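Local coordinates for trimeric intracellular cation channel type 1B.2 (Caenorhabditis elegans, PDB 5EIK), which forms a homotrimeric potassium channel of intracellular membranes, binds the lipid PIP2 and may carry potassium counter-current during calcium release, at residues A[21-26]-A[217-222]; A[154-159]-A[204-209]; A[196-201]-A[227-232]. One frame throughout, in Å; residues are numbered along the deposited sequence.

Contact 1 of 3, residues A[21-26]-A[217-222]; sequences YVQKLK and PHDLVY. With DMU (decyl-beta-D-maltopyranoside), chain K.
Gln23 lies across the ring of Tyr222, and this overlap is the tight half of the contact. Its CB sits over one ring face, 4.0 Å from the centroid of the Tyr222 ring and only 19° off the normal, a CH-pi contact displaced toward the rim. Beyond CB the extended chain carries the amide on over the ring, stacked with the two planes 29° apart. Val22 completes the packing from the side: its CG1 meets the ring edge at Tyr222 CE2, 4.1 Å away. Tyr222 reaches this place because its CG stands anti to the backbone N (chi1 -162°), and Thr135 and His136 of helix 120-148 also lie against it.

The outer half is looser. The Gln23 amide ends beside the carboxylate of Asp219, and exposed Lys24 keeps its NZ 5.5 Å from Asp219 OD2, too far for a salt bridge. Farther out, the Lys26 backbone hydrogen-bonds a decyl maltoside whose placement is doubtful, its sugar O6 running into the Tyr21 ring.

The arrangement is a peripheral helix packing: the last turn of helix 11-24, probably lumenal, rests on the first turns of the seventh transmembrane helix of the TRIC fold.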
loop_
_atom_site.group_PDB
_atom_site.type_symbol
_atom_site.label_atom_id
_atom_site.label_comp_id
_atom_site.label_asym_id
_atom_site.label_seq_id
_atom_site.Cartn_x
_atom_site.Cartn_y
_atom_site.Cartn_z
ATOM N N TYR A 21 12.311 27.057 24.776
ATOM C CA TYR A 21 11.044 26.981 25.476
ATOM C C TYR A 21 10.041 26.116 24.719
ATOM O O TYR A 21 9.550 25.109 25.236
ATOM C CB TYR A 21 10.480 28.391 25.652
ATOM C CG TYR A 21 9.040 28.392 26.076
ATOM C CD1 TYR A 21 8.668 27.855 27.296
ATOM C CD2 TYR A 21 8.040 28.887 25.235
ATOM C CE1 TYR A 21 7.347 27.802 27.671
ATOM C CE2 TYR A 21 6.699 28.839 25.607
ATOM C CZ TYR A 21 6.362 28.293 26.829
ATOM O OH TYR A 21 5.043 28.235 27.216
ATOM N N VAL A 22 9.735 26.532 23.495
ATOM C CA VAL A 22 8.792 25.819 22.652
ATOM C C VAL A 22 9.223 24.373 22.460
ATOM O O VAL A 22 8.410 23.460 22.544
ATOM C CB VAL A 22 8.667 26.495 21.274
ATOM C CG1 VAL A 22 7.839 25.631 20.342
ATOM C CG2 VAL A 22 8.021 27.859 21.431
ATOM N N GLN A 23 10.512 24.174 22.220
ATOM C CA GLN A 23 11.054 22.844 22.001
ATOM C C GLN A 23 10.915 21.885 23.186
ATOM O O GLN A 23 10.975 20.668 23.011
ATOM C CB GLN A 23 12.519 22.954 21.588
ATOM C CG GLN A 23 13.207 21.622 21.367
ATOM C CD GLN A 23 14.477 21.755 20.553
ATOM O OE1 GLN A 23 15.333 22.590 20.850
ATOM N NE2 GLN A 23 14.609 20.925 19.523
ATOM N N LYS A 24 10.720 22.420 24.385
ATOM C CA LYS A 24 10.579 21.575 25.569
ATOM C C LYS A 24 9.130 21.372 26.012
ATOM O O LYS A 24 8.859 20.592 26.925
ATOM C CB LYS A 24 11.393 22.155 26.732
ATOM C CG LYS A 24 12.846 21.689 26.782
ATOM C CD LYS A 24 13.579 21.939 25.471
ATOM C CE LYS A 24 15.042 21.526 25.564
ATOM N NZ LYS A 24 15.795 22.349 26.553
ATOM N N LEU A 25 8.205 22.077 25.369
ATOM C CA LEU A 25 6.788 21.968 25.697
ATOM C C LEU A 25 6.315 20.522 25.719
ATOM O O LEU A 25 6.570 19.768 24.783
ATOM C CB LEU A 25 5.954 22.730 24.677
ATOM C CG LEU A 25 5.988 24.246 24.748
ATOM C CD1 LEU A 25 5.298 24.829 23.527
ATOM C CD2 LEU A 25 5.305 24.703 26.032
ATOM N N LYS A 26 5.625 20.134 26.786
ATOM C CA LYS A 26 5.099 18.778 26.877
ATOM C C LYS A 26 3.835 18.735 26.012
ATOM O O LYS A 26 2.791 19.286 26.376
ATOM C CB LYS A 26 4.766 18.418 28.326
ATOM C CG LYS A 26 4.312 16.976 28.484
ATOM C CD LYS A 26 5.401 16.011 28.040
ATOM C CE LYS A 26 4.811 14.758 27.405
ATOM N NZ LYS A 26 4.145 15.049 26.100
ATOM N N PRO A 217 22.244 29.093 16.124
ATOM C CA PRO A 217 21.898 28.372 17.354
ATOM C C PRO A 217 20.679 27.505 17.058
ATOM O O PRO A 217 19.646 28.022 16.628
ATOM C CB PRO A 217 21.558 29.495 18.335
ATOM C CG PRO A 217 22.337 30.665 17.816
ATOM C CD PRO A 217 22.149 30.548 16.326
ATOM N N HIS A 218 20.793 26.203 17.286
ATOM C CA HIS A 218 19.690 25.291 17.008
ATOM C C HIS A 218 18.350 25.725 17.595
ATOM O O HIS A 218 17.326 25.668 16.909
ATOM C CB HIS A 218 20.051 23.877 17.470
ATOM C CG HIS A 218 21.178 23.267 16.693
ATOM N ND1 HIS A 218 21.666 22.005 16.949
ATOM C CD2 HIS A 218 21.916 23.754 15.665
ATOM C CE1 HIS A 218 22.656 21.738 16.114
ATOM N NE2 HIS A 218 22.827 22.784 15.325
ATOM N N ASP A 219 18.351 26.181 18.844
ATOM C CA ASP A 219 17.107 26.618 19.470
ATOM C C ASP A 219 16.489 27.800 18.743
ATOM O O ASP A 219 15.285 28.032 18.834
ATOM C CB ASP A 219 17.324 26.981 20.942
ATOM C CG ASP A 219 17.221 25.774 21.863
ATOM O OD1 ASP A 219 16.308 24.946 21.658
ATOM O OD2 ASP A 219 18.042 25.661 22.801
ATOM N N LEU A 220 17.313 28.550 18.023
ATOM C CA LEU A 220 16.825 29.699 17.277
ATOM C C LEU A 220 16.248 29.224 15.946
ATOM O O LEU A 220 15.230 29.739 15.483
ATOM C CB LEU A 220 17.964 30.689 17.032
ATOM C CG LEU A 220 17.618 31.934 16.212
ATOM C CD1 LEU A 220 16.532 32.753 16.916
ATOM C CD2 LEU A 220 18.881 32.758 16.014
ATOM N N VAL A 221 16.909 28.245 15.334
ATOM C CA VAL A 221 16.445 27.692 14.069
ATOM C C VAL A 221 15.089 27.057 14.340
ATOM O O VAL A 221 14.139 27.221 13.575
ATOM C CB VAL A 221 17.413 26.604 13.527
ATOM C CG1 VAL A 221 16.759 25.847 12.390
ATOM C CG2 VAL A 221 18.702 27.246 13.034
ATOM N N TYR A 222 15.008 26.343 15.452
ATOM C CA TYR A 222 13.768 25.698 15.825
ATOM C C TYR A 222 12.644 26.725 15.882
ATOM O O TYR A 222 11.547 26.497 15.363
ATOM C CB TYR A 222 13.896 25.031 17.187
ATOM C CG TYR A 222 12.824 24.001 17.424
ATOM C CD1 TYR A 222 12.987 22.690 16.974
ATOM C CD2 TYR A 222 11.628 24.337 18.059
ATOM C CE1 TYR A 222 11.982 21.736 17.148
ATOM C CE2 TYR A 222 10.616 23.390 18.237
ATOM C CZ TYR A 222 10.803 22.092 17.779
ATOM O OH TYR A 222 9.833 21.141 17.950
HETATM C C1 DMU K . 2.456 22.582 28.207
HETATM C C2 DMU K . 3.446 22.552 29.401
HETATM C C3 DMU K . 3.804 24.044 29.889
HETATM C C4 DMU K . 2.534 24.864 29.992
HETATM O O5 DMU K . 1.868 24.910 28.723
HETATM C C6 DMU K . 1.316 23.604 28.453
HETATM O O7 DMU K . 4.429 24.137 31.349
HETATM O O16 DMU K . 0.481 23.669 27.285
HETATM C C18 DMU K . -0.824 24.088 27.711
HETATM C C19 DMU K . -1.732 24.182 26.482
HETATM C C22 DMU K . -2.762 25.287 26.676
HETATM C C25 DMU K . -2.853 26.093 25.385
HETATM C C28 DMU K . -3.808 27.268 25.604
HETATM C C31 DMU K . -4.166 27.906 24.262
HETATM C C34 DMU K . -5.488 27.313 23.755
HETATM C C37 DMU K . -6.168 28.298 22.794
HETATM C C40 DMU K . -6.902 27.518 21.695
HETATM C C43 DMU K . -8.340 27.229 22.148
HETATM O O49 DMU K . 1.882 21.282 28.061
HETATM O O55 DMU K . 4.631 21.847 28.969
HETATM C C57 DMU K . 2.887 26.285 30.429
HETATM O O61 DMU K . 1.695 26.993 30.778
HETATM C C5 DMU K . 6.504 23.358 32.338
HETATM C C7 DMU K . 6.889 24.605 33.148
HETATM C C8 DMU K . 7.710 25.556 32.369
HETATM C C9 DMU K . 6.963 25.946 31.073
HETATM O O1 DMU K . 6.624 24.795 30.335
HETATM C C10 DMU K . 5.814 23.787 31.051
HETATM O O2 DMU K . 7.916 26.694 33.119
HETATM O O3 DMU K . 5.676 22.498 33.045
HETATM O O4 DMU K . 7.640 24.214 34.334
HETATM C C11 DMU K . 7.761 26.927 30.214
HETATM O O6 DMU K . 6.991 27.371 29.095
#

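Contact 2 of 3, residues A[154-159]-A[204-209]; sequences LVQILV and VFTLER. With DMU (decyl-beta-D-maltopyranoside), chain M.
Thr206 of the sixth transmembrane helix presses against Gln156 and Ile157 of the discontinuous fifth, a close helix-helix packing inside the seven-helix TRIC channel fold. The backbones approach to 6.3 Å between Ile157 CA and Thr206 CA, and all three touching residues are buried.

Van der Waals contact makes the join between the two segments. The branches of Thr206 divide the work: its methyl CG2 leans on Gln156 OE1 at 3.4 Å, while the hydroxyl branch turns to Ile157 CG1. The Ile157 side chain runs past Thr206 at about a right angle.

Hydrogen bonds serve the same polar groups but lead elsewhere. Thr206 OG1, beside its own backbone N with chi1 at -66°, bonds to the carbonyl O of Ser202 one turn earlier, so the hydroxyl is satisfied within its own helix and can lie against an Ile157 methylene without needing a partner there. The Gln156 amide is held at both ends, OE1 by His210 NE2 and NE2 by Tyr149 O, which fixes its rotation and seats OE1 against the threonine methyl. A direct polar tie between the helices lies next door, where Ser202 OG bonds to Ile157 O.

Apolar contacts to other molecules cover the far side of helix 153-165. Leu154, Val155 and Leu158 pack on Ile95, Ile86 and Leu89 of a second subunit, and a decyl maltoside tail reaches two of them, with its C28 3.7 Å from Leu158 CD2 and its C40 3.9 Å from Leu154 CD1. Helix 153-165 is therefore packed between helix 194-209 and the neighbouring protomer.

Closest on the Ile157 side is the meeting of a methylene with the already bonded hydroxyl: Ile157 CG1 lies 3.4 Å from Thr206 OG1.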
loop_
_atom_site.group_PDB
_atom_site.type_symbol
_atom_site.label_atom_id
_atom_site.label_comp_id
_atom_site.label_asym_id
_atom_site.label_seq_id
_atom_site.Cartn_x
_atom_site.Cartn_y
_atom_site.Cartn_z
ATOM N N LEU A 154 19.314 11.111 2.927
ATOM C CA LEU A 154 18.060 11.094 2.199
ATOM C C LEU A 154 16.957 10.418 3.004
ATOM O O LEU A 154 15.868 10.961 3.140
ATOM C CB LEU A 154 18.251 10.383 0.869
ATOM C CG LEU A 154 17.171 10.643 -0.177
ATOM C CD1 LEU A 154 16.870 12.133 -0.246
ATOM C CD2 LEU A 154 17.653 10.123 -1.525
ATOM N N VAL A 155 17.244 9.232 3.534
ATOM C CA VAL A 155 16.266 8.514 4.337
ATOM C C VAL A 155 15.830 9.380 5.525
ATOM O O VAL A 155 14.639 9.475 5.838
ATOM C CB VAL A 155 16.845 7.190 4.866
ATOM C CG1 VAL A 155 15.852 6.521 5.795
ATOM C CG2 VAL A 155 17.161 6.267 3.709
ATOM N N GLN A 156 16.802 10.013 6.175
ATOM C CA GLN A 156 16.533 10.871 7.314
ATOM C C GLN A 156 15.558 11.990 6.936
ATOM O O GLN A 156 14.621 12.290 7.673
ATOM C CB GLN A 156 17.842 11.459 7.824
ATOM C CG GLN A 156 18.774 10.422 8.444
ATOM C CD GLN A 156 20.201 10.924 8.566
ATOM O OE1 GLN A 156 20.451 12.127 8.478
ATOM N NE2 GLN A 156 21.139 10.012 8.775
ATOM N N ILE A 157 15.771 12.598 5.779
ATOM C CA ILE A 157 14.900 13.670 5.348
ATOM C C ILE A 157 13.497 13.149 5.036
ATOM O O ILE A 157 12.506 13.684 5.534
ATOM C CB ILE A 157 15.494 14.388 4.119
ATOM C CG1 ILE A 157 16.798 15.080 4.519
ATOM C CG2 ILE A 157 14.538 15.440 3.599
ATOM C CD1 ILE A 157 17.586 15.631 3.333
ATOM N N LEU A 158 13.412 12.093 4.234
ATOM C CA LEU A 158 12.119 11.530 3.872
ATOM C C LEU A 158 11.309 11.097 5.091
ATOM O O LEU A 158 10.097 11.311 5.150
ATOM C CB LEU A 158 12.316 10.362 2.904
ATOM C CG LEU A 158 12.996 10.800 1.606
ATOM C CD1 LEU A 158 13.286 9.590 0.734
ATOM C CD2 LEU A 158 12.104 11.806 0.880
ATOM N N VAL A 159 11.973 10.492 6.067
ATOM C CA VAL A 159 11.274 10.071 7.270
ATOM C C VAL A 159 10.711 11.306 7.991
ATOM O O VAL A 159 9.573 11.297 8.464
ATOM C CB VAL A 159 12.213 9.276 8.210
ATOM C CG1 VAL A 159 11.575 9.115 9.589
ATOM C CG2 VAL A 159 12.488 7.900 7.607
ATOM N N VAL A 204 16.530 20.964 7.048
ATOM C CA VAL A 204 17.157 21.798 8.066
ATOM C C VAL A 204 17.515 21.030 9.329
ATOM O O VAL A 204 18.603 21.205 9.868
ATOM C CB VAL A 204 16.242 22.989 8.432
ATOM C CG1 VAL A 204 16.717 23.654 9.718
ATOM C CG2 VAL A 204 16.245 24.000 7.287
ATOM N N PHE A 205 16.608 20.184 9.806
ATOM C CA PHE A 205 16.874 19.408 11.010
ATOM C C PHE A 205 17.906 18.331 10.739
ATOM O O PHE A 205 18.675 17.959 11.620
ATOM C CB PHE A 205 15.588 18.755 11.537
ATOM C CG PHE A 205 14.595 19.728 12.106
ATOM C CD1 PHE A 205 15.021 20.908 12.723
ATOM C CD2 PHE A 205 13.233 19.450 12.062
ATOM C CE1 PHE A 205 14.105 21.789 13.284
ATOM C CE2 PHE A 205 12.307 20.326 12.623
ATOM C CZ PHE A 205 12.745 21.500 13.235
ATOM N N THR A 206 17.916 17.817 9.515
ATOM C CA THR A 206 18.872 16.788 9.160
ATOM C C THR A 206 20.252 17.415 9.163
ATOM O O THR A 206 21.177 16.900 9.799
ATOM C CB THR A 206 18.566 16.191 7.774
ATOM O OG1 THR A 206 17.312 15.498 7.829
ATOM C CG2 THR A 206 19.653 15.212 7.355
ATOM N N LEU A 207 20.383 18.536 8.459
ATOM C CA LEU A 207 21.657 19.253 8.395
ATOM C C LEU A 207 22.121 19.589 9.803
ATOM O O LEU A 207 23.284 19.388 10.167
ATOM C CB LEU A 207 21.502 20.550 7.604
ATOM C CG LEU A 207 21.300 20.420 6.097
ATOM C CD1 LEU A 207 21.145 21.802 5.497
ATOM C CD2 LEU A 207 22.486 19.696 5.478
ATOM N N GLU A 208 21.188 20.108 10.588
ATOM C CA GLU A 208 21.448 20.489 11.961
ATOM C C GLU A 208 22.003 19.302 12.744
ATOM O O GLU A 208 22.908 19.456 13.565
ATOM C CB GLU A 208 20.150 20.980 12.584
ATOM C CG GLU A 208 20.314 21.662 13.902
ATOM C CD GLU A 208 19.038 22.324 14.363
ATOM O OE1 GLU A 208 18.062 21.595 14.640
ATOM O OE2 GLU A 208 19.010 23.572 14.440
ATOM N N ARG A 209 21.460 18.121 12.475
ATOM C CA ARG A 209 21.884 16.894 13.143
ATOM C C ARG A 209 23.298 16.475 12.750
ATOM O O ARG A 209 23.963 15.735 13.477
ATOM C CB ARG A 209 20.918 15.761 12.805
ATOM C CG ARG A 209 19.613 15.814 13.560
ATOM C CD ARG A 209 19.778 15.216 14.939
ATOM N NE ARG A 209 18.637 15.511 15.796
ATOM C CZ ARG A 209 18.561 15.172 17.076
ATOM N NH1 ARG A 209 19.563 14.520 17.653
ATOM N NH2 ARG A 209 17.487 15.498 17.782
HETATM C C1 DMU M . 4.632 18.821 -2.766
HETATM C C2 DMU M . 3.177 19.331 -2.862
HETATM C C3 DMU M . 2.462 18.678 -4.090
HETATM C C4 DMU M . 2.664 17.136 -4.068
HETATM O O5 DMU M . 4.068 16.765 -3.937
HETATM C C6 DMU M . 4.654 17.280 -2.716
HETATM O O7 DMU M . 1.024 18.940 -4.066
HETATM O O16 DMU M . 6.021 16.834 -2.619
HETATM C C18 DMU M . 6.063 15.712 -1.719
HETATM C C19 DMU M . 7.452 15.056 -1.775
HETATM C C22 DMU M . 8.480 15.925 -1.055
HETATM C C25 DMU M . 9.885 15.571 -1.547
HETATM C C28 DMU M . 10.700 14.920 -0.408
HETATM C C31 DMU M . 12.103 15.549 -0.277
HETATM C C34 DMU M . 12.830 15.640 -1.636
HETATM C C37 DMU M . 14.091 16.507 -1.472
HETATM C C40 DMU M . 15.228 15.652 -0.879
HETATM C C43 DMU M . 16.582 16.276 -1.225
HETATM O O49 DMU M . 5.251 19.360 -1.578
HETATM O O55 DMU M . 3.224 20.756 -3.042
HETATM C C57 DMU M . 2.105 16.545 -5.367
HETATM O O61 DMU M . 1.853 15.156 -5.176
HETATM C C5 DMU M . -0.701 20.520 -4.493
HETATM C C7 DMU M . -1.717 19.485 -5.005
HETATM C C8 DMU M . -1.453 19.180 -6.443
HETATM C C9 DMU M . -0.011 18.841 -6.725
HETATM O O1 DMU M . 0.934 19.809 -6.194
HETATM C C10 DMU M . 0.734 20.091 -4.737
HETATM O O2 DMU M . -2.360 18.265 -6.860
HETATM O O3 DMU M . -0.828 20.743 -3.123
HETATM O O4 DMU M . -3.053 19.969 -4.743
HETATM C C11 DMU M . 0.181 18.579 -8.167
HETATM O O6 DMU M . 1.510 18.111 -8.476
#

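Contact 3 of 3, residues A[196-201]-A[227-232]; sequences KACVIA and GFFIYF. With DMU (decyl-beta-D-maltopyranoside), chain M.
Ala201 N donates to Ala197 O over 2.9 Å, an ordinary helical bond, but the turn it closes is the one that receives Phe229. The methyls of both alanines point toward helix 218-238, and the ring comes up against them obliquely, with Phe229 CE1 3.6 Å from Ala197 CB and Phe229 CZ 3.8 Å from Ala201 CB. Between these two methyls, Phe229 CZ also lies 3.8 Å from the carbonyl Ala197 O.

The short segments run antiparallel, their directions 175° apart, and their axes approach to 10.8 Å. They are the two arms of a helical hairpin built from the sixth and seventh transmembrane helices of the channel. At this spacing a large aromatic group spans the gap and small residues accept it: Phe229, with CG roughly anti to its carbonyl carbon (chi1 -86°), carries its ring over to the opposite helix.

Cys198 takes the rim of the same ring. Its backbone N lies at the edge, near the ring plane, and its SG stands 5.2 Å from the centroid of the Phe229 ring, 66° off the normal, an oblique sulfur-aromatic contact. Glu131, Thr135 and Ile138 of helix 120-148 also touch Phe229, and the side chain of Arg134, which binds PIP2, comes within about 4 Å of the Phe229 side chain at the nearest atoms. Elsewhere on helix 194-209, Lys196 NZ makes a hydrogen bond to Lys57 O of a second subunit.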
loop_
_atom_site.group_PDB
_atom_site.type_symbol
_atom_site.label_atom_id
_atom_site.label_comp_id
_atom_site.label_asym_id
_atom_site.label_seq_id
_atom_site.Cartn_x
_atom_site.Cartn_y
_atom_site.Cartn_z
ATOM N N LYS A 196 5.670 21.238 1.445
ATOM C CA LYS A 196 6.904 21.824 0.940
ATOM C C LYS A 196 7.662 22.392 2.158
ATOM O O LYS A 196 8.893 22.350 2.216
ATOM C CB LYS A 196 6.589 22.930 -0.070
ATOM C CG LYS A 196 7.689 23.191 -1.072
ATOM C CD LYS A 196 7.108 23.701 -2.388
ATOM C CE LYS A 196 6.175 22.659 -3.010
ATOM N NZ LYS A 196 5.479 23.139 -4.235
ATOM N N ALA A 197 6.915 22.904 3.137
ATOM C CA ALA A 197 7.508 23.441 4.358
ATOM C C ALA A 197 8.064 22.302 5.228
ATOM O O ALA A 197 9.077 22.477 5.911
ATOM C CB ALA A 197 6.475 24.239 5.136
ATOM N N CYS A 198 7.405 21.142 5.211
ATOM C CA CYS A 198 7.889 19.991 5.973
ATOM C C CYS A 198 9.199 19.503 5.359
ATOM O O CYS A 198 10.085 19.009 6.067
ATOM C CB CYS A 198 6.887 18.835 5.941
ATOM S SG CYS A 198 5.360 19.078 6.856
ATOM N N VAL A 199 9.315 19.630 4.039
ATOM C CA VAL A 199 10.526 19.203 3.344
ATOM C C VAL A 199 11.674 20.078 3.814
ATOM O O VAL A 199 12.719 19.574 4.238
ATOM C CB VAL A 199 10.373 19.316 1.802
ATOM C CG1 VAL A 199 11.705 19.011 1.104
ATOM C CG2 VAL A 199 9.309 18.330 1.320
ATOM N N ILE A 200 11.464 21.391 3.766
ATOM C CA ILE A 200 12.491 22.340 4.201
ATOM C C ILE A 200 12.855 22.103 5.662
ATOM O O ILE A 200 14.030 21.981 6.008
ATOM C CB ILE A 200 12.020 23.806 4.013
ATOM C CG1 ILE A 200 11.773 24.086 2.526
ATOM C CG2 ILE A 200 13.063 24.774 4.552
ATOM C CD1 ILE A 200 12.950 23.732 1.630
ATOM N N ALA A 201 11.842 22.025 6.517
ATOM C CA ALA A 201 12.076 21.793 7.935
ATOM C C ALA A 201 12.879 20.514 8.145
ATOM O O ALA A 201 13.797 20.461 8.975
ATOM C CB ALA A 201 10.741 21.697 8.685
ATOM N N GLY A 227 7.878 29.133 13.718
ATOM C CA GLY A 227 7.340 30.410 13.294
ATOM C C GLY A 227 6.815 30.381 11.878
ATOM O O GLY A 227 5.725 30.881 11.605
ATOM N N PHE A 228 7.589 29.803 10.968
ATOM C CA PHE A 228 7.154 29.721 9.583
ATOM C C PHE A 228 5.929 28.831 9.444
ATOM O O PHE A 228 5.011 29.161 8.689
ATOM C CB PHE A 228 8.287 29.224 8.679
ATOM C CG PHE A 228 9.153 30.332 8.144
ATOM C CD1 PHE A 228 8.622 31.289 7.280
ATOM C CD2 PHE A 228 10.486 30.445 8.530
ATOM C CE1 PHE A 228 9.403 32.347 6.809
ATOM C CE2 PHE A 228 11.278 31.500 8.064
ATOM C CZ PHE A 228 10.731 32.452 7.202
ATOM N N PHE A 229 5.898 27.716 10.171
ATOM C CA PHE A 229 4.742 26.825 10.096
ATOM C C PHE A 229 3.497 27.574 10.528
ATOM O O PHE A 229 2.487 27.575 9.816
ATOM C CB PHE A 229 4.905 25.588 10.985
ATOM C CG PHE A 229 5.631 24.451 10.324
ATOM C CD1 PHE A 229 5.241 23.994 9.067
ATOM C CD2 PHE A 229 6.695 23.822 10.964
ATOM C CE1 PHE A 229 5.904 22.924 8.456
ATOM C CE2 PHE A 229 7.364 22.753 10.365
ATOM C CZ PHE A 229 6.968 22.303 9.108
ATOM N N ILE A 230 3.568 28.217 11.691
ATOM C CA ILE A 230 2.424 28.959 12.195
ATOM C C ILE A 230 2.029 30.039 11.201
ATOM O O ILE A 230 0.845 30.240 10.938
ATOM C CB ILE A 230 2.721 29.616 13.557
ATOM C CG1 ILE A 230 2.970 28.541 14.613
ATOM C CG2 ILE A 230 1.534 30.482 13.989
ATOM C CD1 ILE A 230 3.535 29.084 15.930
ATOM N N TYR A 231 3.019 30.726 10.641
ATOM C CA TYR A 231 2.734 31.779 9.683
ATOM C C TYR A 231 1.974 31.265 8.466
ATOM O O TYR A 231 0.851 31.695 8.203
ATOM C CB TYR A 231 4.017 32.451 9.210
ATOM C CG TYR A 231 3.747 33.463 8.127
ATOM C CD1 TYR A 231 3.179 34.697 8.430
ATOM C CD2 TYR A 231 3.991 33.159 6.788
ATOM C CE1 TYR A 231 2.854 35.605 7.426
ATOM C CE2 TYR A 231 3.669 34.057 5.775
ATOM C CZ TYR A 231 3.099 35.278 6.101
ATOM O OH TYR A 231 2.768 36.167 5.104
ATOM N N PHE A 232 2.587 30.358 7.713
ATOM C CA PHE A 232 1.935 29.817 6.526
ATOM C C PHE A 232 0.554 29.264 6.849
ATOM O O PHE A 232 -0.380 29.400 6.058
ATOM C CB PHE A 232 2.794 28.722 5.887
ATOM C CG PHE A 232 4.033 29.242 5.217
ATOM C CD1 PHE A 232 3.948 30.216 4.228
ATOM C CD2 PHE A 232 5.291 28.760 5.578
ATOM C CE1 PHE A 232 5.095 30.705 3.606
ATOM C CE2 PHE A 232 6.447 29.242 4.961
ATOM C CZ PHE A 232 6.348 30.216 3.975
HETATM C C1 DMU M . 4.632 18.821 -2.766
HETATM C C2 DMU M . 3.177 19.331 -2.862
HETATM C C3 DMU M . 2.462 18.678 -4.090
HETATM C C4 DMU M . 2.664 17.136 -4.068
HETATM O O5 DMU M . 4.068 16.765 -3.937
HETATM C C6 DMU M . 4.654 17.280 -2.716
HETATM O O7 DMU M . 1.024 18.940 -4.066
HETATM O O16 DMU M . 6.021 16.834 -2.619
HETATM C C18 DMU M . 6.063 15.712 -1.719
HETATM C C19 DMU M . 7.452 15.056 -1.775
HETATM C C22 DMU M . 8.480 15.925 -1.055
HETATM C C25 DMU M . 9.885 15.571 -1.547
HETATM C C28 DMU M . 10.700 14.920 -0.408
HETATM C C31 DMU M . 12.103 15.549 -0.277
HETATM C C34 DMU M . 12.830 15.640 -1.636
HETATM C C37 DMU M . 14.091 16.507 -1.472
HETATM C C40 DMU M . 15.228 15.652 -0.879
HETATM C C43 DMU M . 16.582 16.276 -1.225
HETATM O O49 DMU M . 5.251 19.360 -1.578
HETATM O O55 DMU M . 3.224 20.756 -3.042
HETATM C C57 DMU M . 2.105 16.545 -5.367
HETATM O O61 DMU M . 1.853 15.156 -5.176
HETATM C C5 DMU M . -0.701 20.520 -4.493
HETATM C C7 DMU M . -1.717 19.485 -5.005
HETATM C C8 DMU M . -1.453 19.180 -6.443
HETATM C C9 DMU M . -0.011 18.841 -6.725
HETATM O O1 DMU M . 0.934 19.809 -6.194
HETATM C C10 DMU M . 0.734 20.091 -4.737
HETATM O O2 DMU M . -2.360 18.265 -6.860
HETATM O O3 DMU M . -0.828 20.743 -3.123
HETATM O O4 DMU M . -3.053 19.969 -4.743
HETATM C C11 DMU M . 0.181 18.579 -8.167
HETATM O O6 DMU M . 1.510 18.111 -8.476
#

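Overall arrangement
Contacts 2 and 3 are buried and contact 1 only partly so; contact 3 lies nearest the centre of the chain, its own centre about 12 Å away, while those of contacts 1 and 2 are each about 18 Å out. Helix 194-209 serves contacts 2 and 3, and helix 218-238 serves contacts 1 and 3, so this hairpin runs through the whole set. Contacts 1 and 2 also touch directly, Val221 packing on Val204 and the Tyr222 ring on Phe205. Chemistry follows place: stacking and charged groups in contact 1, a threonine and a glutamine whose polar atoms bond to residues outside the two segments in contact 2, and phenylalanine on alanine in contact 3. Contacts 2 and 3 both reach the second subunit and share one detergent molecule.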